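Local structure of CAIP (Helicobacter cinaedi, 5LBH) at residues 90-93 and 94-98. The protein is a dodecameric, Dps-like mini-ferritin that binds iron and, as an antigen, promotes the differentiation of macrophages into foam cells. Numbering follows the deposited sequence.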
ATOM      1  N   LYS A  90     -25.598 -21.131 -18.381  1.00 37.18           N
ATOM      2  CA  LYS A  90     -26.536 -21.847 -17.525  1.00 36.96           C
ATOM      3  C   LYS A  90     -26.137 -23.311 -17.363  1.00 39.94           C
ATOM      4  O   LYS A  90     -26.336 -23.897 -16.296  1.00 45.52           O
ATOM      5  CB  LYS A  90     -27.957 -21.731 -18.075  1.00 34.96           C
ATOM      6  CG  LYS A  90     -29.034 -22.045 -17.053  1.00 40.28           C
ATOM      7  CD  LYS A  90     -30.103 -22.971 -17.616  1.00 49.90           C
ATOM      8  CE  LYS A  90     -29.456 -24.167 -18.323  1.00 58.98           C
ATOM      9  NZ  LYS A  90     -30.410 -25.255 -18.733  1.00 67.10           N
ATOM     10  N   GLU A  91     -25.560 -23.920 -18.390  1.00 39.73           N
ATOM     11  CA  GLU A  91     -25.098 -25.291 -18.240  1.00 39.80           C
ATOM     12  C   GLU A  91     -23.956 -25.383 -17.223  1.00 40.92           C
ATOM     13  O   GLU A  91     -23.944 -26.280 -16.372  1.00 34.67           O
ATOM     14  CB  GLU A  91     -24.691 -25.836 -19.607  1.00 38.92           C
ATOM     15  CG  GLU A  91     -23.771 -27.020 -19.531  1.00 52.06           C
ATOM     16  CD  GLU A  91     -23.473 -27.657 -20.885  1.00 56.98           C
ATOM     17  OE1 GLU A  91     -23.612 -26.971 -21.936  1.00 50.04           O
ATOM     18  OE2 GLU A  91     -23.082 -28.853 -20.869  1.00 57.57           O
ATOM     19  N   ILE A  92     -23.003 -24.447 -17.273  1.00 40.66           N
ATOM     20  CA  ILE A  92     -21.893 -24.439 -16.318  1.00 39.49           C
ATOM     21  C   ILE A  92     -22.393 -24.253 -14.889  1.00 39.57           C
ATOM     22  O   ILE A  92     -21.900 -24.900 -13.955  1.00 36.73           O
ATOM     23  CB  ILE A  92     -20.872 -23.347 -16.693  1.00 36.44           C
ATOM     24  CG1 ILE A  92     -20.121 -23.712 -17.967  1.00 30.16           C
ATOM     25  CG2 ILE A  92     -19.946 -23.028 -15.516  1.00 33.27           C
ATOM     26  CD1 ILE A  92     -19.193 -22.629 -18.454  1.00 30.64           C
ATOM     27  N   ALA A  93     -23.362 -23.356 -14.692  1.00 35.81           N
ATOM     28  CA  ALA A  93     -23.889 -23.121 -13.358  1.00 32.42           C
ATOM     29  C   ALA A  93     -24.439 -24.392 -12.732  1.00 36.72           C
ATOM     30  O   ALA A  93     -24.292 -24.595 -11.524  1.00 40.17           O
ATOM     31  CB  ALA A  93     -24.971 -22.056 -13.401  1.00 33.22           C
ATOM     32  N   GLN A  94     -25.049 -25.275 -13.521  1.00 40.95           N
ATOM     33  CA  GLN A  94     -25.558 -26.502 -12.917  1.00 40.40           C
ATOM     34  C   GLN A  94     -24.546 -27.636 -12.923  1.00 31.58           C
ATOM     35  O   GLN A  94     -24.607 -28.505 -12.049  1.00 35.10           O
ATOM     36  CB  GLN A  94     -26.856 -26.947 -13.595  1.00 43.18           C
ATOM     37  CG  GLN A  94     -26.772 -27.056 -15.071  1.00 43.35           C
ATOM     38  CD  GLN A  94     -28.090 -26.701 -15.758  1.00 54.32           C
ATOM     39  OE1 GLN A  94     -29.118 -26.483 -15.103  1.00 58.09           O
ATOM     40  NE2 GLN A  94     -28.060 -26.642 -17.091  1.00 51.49           N
ATOM     41  N   ALA A  95     -23.597 -27.653 -13.851  1.00 31.69           N
ATOM     42  CA  ALA A  95     -22.464 -28.551 -13.662  1.00 28.62           C
ATOM     43  C   ALA A  95     -21.794 -28.283 -12.317  1.00 32.27           C
ATOM     44  O   ALA A  95     -21.513 -29.217 -11.559  1.00 32.98           O
ATOM     45  CB  ALA A  95     -21.457 -28.402 -14.798  1.00 21.00           C
ATOM     46  N   VAL A  96     -21.587 -27.007 -11.983  1.00 29.62           N
ATOM     47  CA  VAL A  96     -20.877 -26.656 -10.760  1.00 29.41           C
ATOM     48  C   VAL A  96     -21.742 -26.952  -9.538  1.00 30.47           C
ATOM     49  O   VAL A  96     -21.248 -27.425  -8.511  1.00 30.97           O
ATOM     50  CB  VAL A  96     -20.447 -25.175 -10.811  1.00 29.64           C
ATOM     51  CG1 VAL A  96     -20.121 -24.632  -9.398  1.00 29.40           C
ATOM     52  CG2 VAL A  96     -19.321 -24.961 -11.810  1.00 25.32           C
ATOM     53  N   LEU A  97     -23.043 -26.665  -9.620  1.00 31.28           N
ATOM     54  CA  LEU A  97     -23.930 -26.962  -8.498  1.00 32.50           C
ATOM     55  C   LEU A  97     -23.932 -28.455  -8.186  1.00 35.35           C
ATOM     56  O   LEU A  97     -23.792 -28.852  -7.026  1.00 33.50           O
ATOM     57  CB  LEU A  97     -25.354 -26.475  -8.793  1.00 33.53           C
ATOM     58  CG  LEU A  97     -26.472 -26.777  -7.778  1.00 33.79           C
ATOM     59  CD1 LEU A  97     -26.173 -26.140  -6.410  1.00 31.76           C
ATOM     60  CD2 LEU A  97     -27.849 -26.339  -8.269  1.00 27.39           C
ATOM     61  N   ALA A  98     -24.007 -29.303  -9.219  1.00 33.30           N
ATOM     62  CA  ALA A  98     -24.034 -30.742  -8.978  1.00 32.15           C
ATOM     63  C   ALA A  98     -22.754 -31.215  -8.298  1.00 37.39           C
ATOM     64  O   ALA A  98     -22.804 -31.975  -7.323  1.00 40.68           O
ATOM     65  CB  ALA A  98     -24.249 -31.498 -10.284  1.00 25.62           C
TER
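The side chains of K90 and Q94, one helical turn apart near the start of helix 89-116, run past each other at a slant. CG of K90 lies anti to the backbone N (chi1 -161°), and bends farther out fold the lysine back, which brings CE and NZ beside the outer end of the glutamine. The glutamine takes the rarer first torsion, with CG between the backbone N and the carbonyl carbon (chi1 52°). This keeps its chain low against the preceding turn: CG of Q94 sits 3.2 Å from E91 O, and its CD lies 3.4 Å from K90 O. In the backbone, N of Q94 makes two weak bonds, to K90 O and E91 O. Regular alpha-helical pairing follows: A95 N bonds to E91 O at 2.9 Å, and V96 N and L97 N bond likewise to I92 O and A93 O. On the buried side, the branched I92 and V96 lie one turn apart along the same face, their CG2 methyls 4.2 Å from each other. The E91 carboxylate forms a salt bridge with K84 through OE2. The turn thus divides its faces as expected in the four-helix bundle of a ferritin-like subunit: I92 and A95 pack on F25 of helix 4-28, while A93, V96 and L97 lean on L144, L140 and I137 of helix 120-144. K90, just after the short strand 87-88, which pairs in parallel with 29-30, touches L144 as well and packs on M32 of a second subunit.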